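Local coordinates for DNA polymerase II large subunit (Pyrococcus horikoshii, PDB 7OEC), which harbours an intein, the element modelled here, which probably excises itself and joins the flanking polypeptides by protein splicing, at residues K25-L30 against E68-A73; I80-E85 against K136-I141. The protein carries 2 engineered substitutions. All coordinates share one frame; numbering follows the deposited sequence. Where two conformers were deposited one is given.

Contact 1: residues K25-L30 against E68-A73; sequences KELYEL and EEVIKA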
loop_
_atom_site.group_PDB
_atom_site.type_symbol
_atom_site.label_atom_id
_atom_site.label_comp_id
_atom_site.label_asym_id
_atom_site.label_seq_id
_atom_site.Cartn_x
_atom_site.Cartn_y
_atom_site.Cartn_z
ATOM N N LYS A 25 -1.214 -9.565 5.493
ATOM C CA LYS A 25 -1.644 -10.558 6.476
ATOM C C LYS A 25 -0.509 -10.945 7.440
ATOM O O LYS A 25 -0.710 -11.030 8.667
ATOM C CB LYS A 25 -2.247 -11.762 5.760
ATOM C CG LYS A 25 -2.823 -12.790 6.743
ATOM C CD LYS A 25 -3.548 -13.897 6.004
ATOM C CE LYS A 25 -3.588 -15.150 6.872
ATOM N NZ LYS A 25 -3.853 -16.429 6.062
ATOM N N GLU A 26 0.705 -11.176 6.906
ATOM C CA GLU A 26 1.864 -11.470 7.758
ATOM C C GLU A 26 2.191 -10.286 8.657
ATOM O O GLU A 26 2.525 -10.449 9.842
ATOM C CB GLU A 26 3.102 -11.797 6.912
ATOM C CG GLU A 26 3.011 -13.090 6.174
ATOM C CD GLU A 26 4.231 -13.315 5.243
ATOM O OE1 GLU A 26 4.787 -12.358 4.585
ATOM O OE2 GLU A 26 4.615 -14.493 5.171
ATOM N N LEU A 27 2.087 -9.077 8.106
ATOM C CA LEU A 27 2.332 -7.884 8.909
ATOM C C LEU A 27 1.368 -7.826 10.091
ATOM O O LEU A 27 1.773 -7.561 11.227
ATOM C CB LEU A 27 2.231 -6.627 8.039
ATOM C CG LEU A 27 2.499 -5.286 8.738
ATOM C CD1 LEU A 27 3.945 -5.280 9.173
ATOM C CD2 LEU A 27 2.184 -4.140 7.850
ATOM N N TYR A 28 0.087 -8.072 9.835
ATOM C CA TYR A 28 -0.906 -8.080 10.897
ATOM C C TYR A 28 -0.510 -9.066 11.986
ATOM O O TYR A 28 -0.646 -8.776 13.181
ATOM C CB TYR A 28 -2.276 -8.403 10.271
ATOM C CG TYR A 28 -3.395 -8.347 11.266
ATOM C CD1 TYR A 28 -3.922 -7.142 11.679
ATOM C CD2 TYR A 28 -3.895 -9.501 11.794
ATOM C CE1 TYR A 28 -4.884 -7.098 12.593
ATOM C CE2 TYR A 28 -4.887 -9.484 12.706
ATOM C CZ TYR A 28 -5.374 -8.264 13.118
ATOM O OH TYR A 28 -6.358 -8.170 14.070
ATOM N N GLU A 29 0.004 -10.226 11.582
ATOM C CA GLU A 29 0.419 -11.265 12.516
ATOM C C GLU A 29 1.706 -10.949 13.260
ATOM O O GLU A 29 2.034 -11.666 14.211
ATOM C CB GLU A 29 0.584 -12.563 11.738
ATOM C CG GLU A 29 -0.719 -13.063 11.169
ATOM C CD GLU A 29 -0.560 -14.167 10.091
ATOM O OE1 GLU A 29 0.599 -14.514 9.698
ATOM O OE2 GLU A 29 -1.619 -14.673 9.627
ATOM N N LEU A 30 2.458 -9.946 12.827
ATOM C CA LEU A 30 3.644 -9.476 13.540
ATOM C C LEU A 30 3.318 -8.490 14.644
ATOM O O LEU A 30 4.238 -8.006 15.313
ATOM C CB LEU A 30 4.612 -8.829 12.554
ATOM C CG LEU A 30 5.346 -9.802 11.627
ATOM C CD1 LEU A 30 6.133 -9.020 10.587
ATOM C CD2 LEU A 30 6.249 -10.761 12.388
ATOM N N GLU A 68 1.888 2.659 13.375
ATOM C CA GLU A 68 1.084 2.946 14.558
ATOM C C GLU A 68 0.101 1.823 14.863
ATOM O O GLU A 68 -0.125 1.508 16.041
ATOM C CB GLU A 68 0.352 4.272 14.349
ATOM C CG GLU A 68 -0.265 4.855 15.576
ATOM C CD GLU A 68 -0.268 6.371 15.546
ATOM O OE1 GLU A 68 0.139 6.924 14.492
ATOM O OE2 GLU A 68 -0.651 6.998 16.573
ATOM N N GLU A 69 -0.481 1.205 13.828
ATOM C CA GLU A 69 -1.406 0.095 14.033
ATOM C C GLU A 69 -1.579 -0.646 12.718
ATOM O O GLU A 69 -1.286 -0.114 11.645
ATOM C CB GLU A 69 -2.757 0.558 14.567
ATOM C CG GLU A 69 -3.494 1.409 13.618
ATOM C CD GLU A 69 -4.753 2.028 14.263
ATOM O OE1 GLU A 69 -4.673 2.615 15.359
ATOM O OE2 GLU A 69 -5.826 1.921 13.670
ATOM N N VAL A 70 -2.015 -1.894 12.824
ATOM C CA VAL A 70 -2.416 -2.700 11.680
ATOM C C VAL A 70 -3.859 -3.124 11.927
ATOM O O VAL A 70 -4.265 -3.381 13.062
ATOM C CB VAL A 70 -1.457 -3.900 11.547
ATOM C CG1 VAL A 70 -0.068 -3.436 11.229
ATOM C CG2 VAL A 70 -1.392 -4.711 12.846
ATOM N N ILE A 71 -4.637 -3.215 10.863
ATOM C CA ILE A 71 -6.079 -3.357 10.956
ATOM C C ILE A 71 -6.525 -4.478 10.035
ATOM O O ILE A 71 -6.058 -4.583 8.899
ATOM C CB ILE A 71 -6.795 -2.040 10.592
ATOM C CG1 ILE A 71 -6.287 -0.921 11.490
ATOM C CG2 ILE A 71 -8.354 -2.257 10.635
ATOM C CD1 ILE A 71 -6.668 0.445 11.018
ATOM N N LYS A 72 -7.453 -5.292 10.516
ATOM C CA LYS A 72 -8.104 -6.332 9.735
ATOM C C LYS A 72 -9.602 -6.066 9.822
ATOM O O LYS A 72 -10.148 -5.916 10.917
ATOM C CB LYS A 72 -7.758 -7.691 10.325
ATOM C CG LYS A 72 -8.464 -8.875 9.660
ATOM C CD LYS A 72 -8.041 -10.156 10.344
ATOM C CE LYS A 72 -8.912 -11.338 10.041
ATOM N NZ LYS A 72 -8.443 -12.548 10.786
ATOM N N ALA A 73 -10.246 -5.946 8.671
ATOM C CA ALA A 73 -11.648 -5.583 8.606
ATOM C C ALA A 73 -12.396 -6.512 7.666
ATOM O O ALA A 73 -11.818 -7.042 6.710
ATOM C CB ALA A 73 -11.785 -4.169 8.049
#
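Y28 and L27, neighbours on the short helix 24-29, bear on V70 and K72 of strand 61-74 in the beta-rich HINT fold of the intein, and the case illustrates how a brief helix can rest on a strand mainly through side chains, without a hydrogen bond between the two segments. The N-to-C directions of 25-29 and 68-73 are 122° apart, and these short axes approach to 8.3 Å.

Y28 carries most of the contact. Its CG lies anti to the backbone N (chi1 -176°), which swings the ring out from the helix and along the strand. From CB outward, the first ring atom to touch is CD1, 3.7 Å from V70 CG2, a methyl that meets the ring obliquely. One atom further, CE1 passes beside the backbone of I71, its carbonyl carbon 4.0 Å away, before reaching K72. There the CB of K72 stands over one face, displaced toward the rim, in a CH-pi contact 3.9 Å from the Y28 ring centroid; CE1 and CZ are the ring carbons closest to it. On the far flank CE2 comes near K72 CD, because the extended lysine chain crosses the tyrosine at about a right angle and runs on past the ring. The hydroxyl at the tip is hydrogen-bonded to E34, so the polar end of this buried residue is satisfied outside the two segments.

K72 itself continues to a cation-pi contact with F147. V70 divides its branches between the two helix residues: while CG2 serves the tyrosine, CG1 faces the leucine. L27 also turns its CG anti to the backbone N, and this atom lies 4.0 Å from V70 CG1, with L27 CD2 close behind.

Contact 2: residues I80-E85 against K136-I141; sequences IRFELE and KKIEFI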
loop_
_atom_site.group_PDB
_atom_site.type_symbol
_atom_site.label_atom_id
_atom_site.label_comp_id
_atom_site.label_asym_id
_atom_site.label_seq_id
_atom_site.Cartn_x
_atom_site.Cartn_y
_atom_site.Cartn_z
ATOM N N ILE A 80 -10.381 -3.025 -6.878
ATOM C CA ILE A 80 -9.898 -2.625 -8.186
ATOM C C ILE A 80 -8.465 -3.118 -8.321
ATOM O O ILE A 80 -7.647 -2.931 -7.412
ATOM C CB ILE A 80 -10.005 -1.100 -8.365
ATOM C CG1 ILE A 80 -11.486 -0.682 -8.243
ATOM C CG2 ILE A 80 -9.449 -0.674 -9.712
ATOM C CD1 ILE A 80 -11.658 0.758 -8.369
ATOM N N ARG A 81 -8.171 -3.748 -9.444
ATOM C CA ARG A 81 -6.833 -4.200 -9.765
ATOM C C ARG A 81 -6.278 -3.343 -10.889
ATOM O O ARG A 81 -6.927 -3.144 -11.923
ATOM C CB ARG A 81 -6.863 -5.663 -10.194
ATOM C CG ARG A 81 -5.498 -6.236 -10.571
ATOM C CD ARG A 81 -5.686 -7.672 -10.982
ATOM N NE ARG A 81 -4.504 -8.228 -11.605
ATOM C CZ ARG A 81 -3.460 -8.709 -10.949
ATOM N NH1 ARG A 81 -3.429 -8.695 -9.606
ATOM N NH2 ARG A 81 -2.470 -9.245 -11.670
ATOM N N PHE A 82 -5.085 -2.835 -10.672
ATOM C CA PHE A 82 -4.336 -2.065 -11.643
ATOM C C PHE A 82 -3.197 -2.916 -12.160
ATOM O O PHE A 82 -2.375 -3.403 -11.373
ATOM C CB PHE A 82 -3.770 -0.833 -10.952
ATOM C CG PHE A 82 -4.822 0.035 -10.368
ATOM C CD1 PHE A 82 -5.575 0.857 -11.184
ATOM C CD2 PHE A 82 -5.089 -0.011 -9.023
ATOM C CE1 PHE A 82 -6.572 1.618 -10.686
ATOM C CE2 PHE A 82 -6.063 0.818 -8.467
ATOM C CZ PHE A 82 -6.817 1.640 -9.306
ATOM N N GLU A 83 -3.151 -3.090 -13.468
ATOM C CA GLU A 83 -2.064 -3.770 -14.139
ATOM C C GLU A 83 -1.262 -2.689 -14.808
ATOM O O GLU A 83 -1.820 -1.884 -15.568
ATOM C CB GLU A 83 -2.604 -4.756 -15.180
ATOM C CG GLU A 83 -3.555 -5.730 -14.453
ATOM C CD GLU A 83 -4.189 -6.779 -15.336
ATOM O OE1 GLU A 83 -3.920 -6.731 -16.559
ATOM O OE2 GLU A 83 -4.930 -7.656 -14.799
ATOM N N LEU A 84 0.033 -2.726 -14.581
ATOM C CA LEU A 84 0.946 -1.699 -15.015
ATOM C C LEU A 84 1.829 -2.154 -16.170
ATOM O O LEU A 84 2.100 -3.348 -16.391
ATOM C CB LEU A 84 1.822 -1.288 -13.830
ATOM C CG LEU A 84 1.025 -0.954 -12.531
ATOM C CD1 LEU A 84 1.950 -0.410 -11.453
ATOM C CD2 LEU A 84 -0.058 0.059 -12.799
ATOM N N GLU A 85 2.303 -1.145 -16.891
ATOM C CA GLU A 85 3.360 -1.344 -17.854
ATOM C C GLU A 85 4.500 -2.047 -17.131
ATOM O O GLU A 85 4.848 -1.726 -15.986
ATOM C CB GLU A 85 3.774 0.039 -18.376
ATOM C CG GLU A 85 4.827 0.087 -19.379
ATOM C CD GLU A 85 5.283 1.526 -19.701
ATOM O OE1 GLU A 85 4.877 2.546 -19.025
ATOM O OE2 GLU A 85 6.049 1.639 -20.681
ATOM N N LYS A 136 -2.000 0.118 -17.477
ATOM C CA LYS A 136 -2.328 -0.503 -18.753
ATOM C C LYS A 136 -3.734 -1.083 -18.758
ATOM O O LYS A 136 -4.446 -0.998 -19.771
ATOM C CB LYS A 136 -1.287 -1.588 -19.099
ATOM C CG LYS A 136 -1.521 -2.271 -20.465
ATOM C CD LYS A 136 -0.432 -3.307 -20.813
ATOM C CE LYS A 136 -0.390 -4.459 -19.777
ATOM N NZ LYS A 136 -1.726 -5.157 -19.498
ATOM N N LYS A 137 -4.181 -1.577 -17.607
ATOM C CA LYS A 137 -5.498 -2.188 -17.540
ATOM C C LYS A 137 -6.039 -2.054 -16.135
ATOM O O LYS A 137 -5.289 -2.147 -15.170
ATOM C CB LYS A 137 -5.461 -3.674 -17.898
ATOM C CG LYS A 137 -6.848 -4.242 -18.085
ATOM C CD LYS A 137 -6.792 -5.719 -18.481
ATOM C CE LYS A 137 -8.199 -6.303 -18.737
ATOM N NZ LYS A 137 -8.725 -6.023 -20.135
ATOM N N ILE A 138 -7.339 -1.854 -16.021
ATOM C CA ILE A 138 -8.013 -1.732 -14.742
ATOM C C ILE A 138 -9.161 -2.725 -14.728
ATOM O O ILE A 138 -9.931 -2.812 -15.693
ATOM C CB ILE A 138 -8.533 -0.308 -14.525
ATOM C CG1 ILE A 138 -7.361 0.647 -14.660
ATOM C CG2 ILE A 138 -9.192 -0.188 -13.136
ATOM C CD1 ILE A 138 -7.769 2.080 -14.461
ATOM N N GLU A 139 -9.246 -3.501 -13.646
ATOM C CA GLU A 139 -10.280 -4.508 -13.480
ATOM C C GLU A 139 -11.024 -4.329 -12.172
ATOM O O GLU A 139 -10.410 -4.048 -11.147
ATOM C CB GLU A 139 -9.693 -5.926 -13.371
ATOM C CG GLU A 139 -8.819 -6.335 -14.528
ATOM C CD GLU A 139 -8.508 -7.785 -14.497
ATOM O OE1 GLU A 139 -8.146 -8.306 -13.433
ATOM O OE2 GLU A 139 -8.658 -8.412 -15.541
ATOM N N PHE A 140 -12.311 -4.559 -12.188
ATOM C CA PHE A 140 -13.107 -4.596 -10.970
ATOM C C PHE A 140 -13.206 -6.053 -10.567
ATOM O O PHE A 140 -13.478 -6.924 -11.409
ATOM C CB PHE A 140 -14.516 -4.069 -11.200
ATOM C CG PHE A 140 -14.638 -2.600 -11.085
ATOM C CD1 PHE A 140 -14.712 -1.810 -12.225
ATOM C CD2 PHE A 140 -14.720 -1.994 -9.856
ATOM C CE1 PHE A 140 -14.828 -0.435 -12.129
ATOM C CE2 PHE A 140 -14.852 -0.623 -9.767
ATOM C CZ PHE A 140 -14.900 0.148 -10.910
ATOM N N ILE A 141 -12.956 -6.337 -9.286
ATOM C CA ILE A 141 -12.843 -7.706 -8.795
ATOM C C ILE A 141 -13.817 -7.896 -7.646
ATOM O O ILE A 141 -13.858 -7.072 -6.731
ATOM C CB ILE A 141 -11.390 -8.008 -8.387
ATOM C CG1 ILE A 141 -10.559 -7.930 -9.679
ATOM C CG2 ILE A 141 -11.283 -9.341 -7.632
ATOM C CD1 ILE A 141 -9.178 -8.156 -9.418
#
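A classic beta bulge sets K136 and K137 together against E83, so that the carbonyl oxygen of E83 takes two backbone N-H groups. K136 N reaches E83 O at 2.8 Å, in the carbonyl plane, whereas K137 N approaches the same oxygen at 3.1 Å and is tilted from that plane. The bulge is completed by E83 N, which bonds K137 O almost straight (176°); beyond it R81 and E139 form a regular hydrogen-bonded pair of the antiparallel strands 79-84 and 130-141.

The residues alternate between two faces. On one, I80 CG2 presses against I138 CG2 at 3.5 Å, tighter than usual for carbons, and I138 CG1 lies alongside the F82 ring. The other face is mostly charged, though I141 CD1 packs on R81 CB at 3.5 Å. The carboxylate of E83 stands beside the chain of K137, with OE1 3.6 Å from K137 CD. Its OE2 receives R81 NE at 3.3 Å, on the anti side of the carboxylate but nearly in the guanidinium plane, while OE1 makes a long salt bridge to K136 NZ, whose chain folds back at its last two torsions (chi3 61°, chi4 52°) to bring the amine round. R81 NH1 has a further salt bridge with E91. A glutamine in place of E83 would probably deprive R81 NE and K136 NZ of the negative charge they share. E139 is at most a doubtful like charge nearby, so R81 and, more weakly, K136 probably favour the ionised form of E83.

Overall arrangement
The two contacts lie on opposite sides of the chain's centre, about 25 Å apart between their own centres, with nearest atoms about 14 Å from each other. Along the chain they come in series: contact 1 closes at strand 61-74, and the next strand, 79-84, opens contact 2. They belong to different antiparallel sheets, the first contact placing helix 24-29 against a strand of the larger sheet and the second joining the two middle strands of a four-stranded one. Both belong to the intein splicing domain. The two contacts thus illustrate two kinds of joint in one domain, helix against strand on one side and strand pairing on the other.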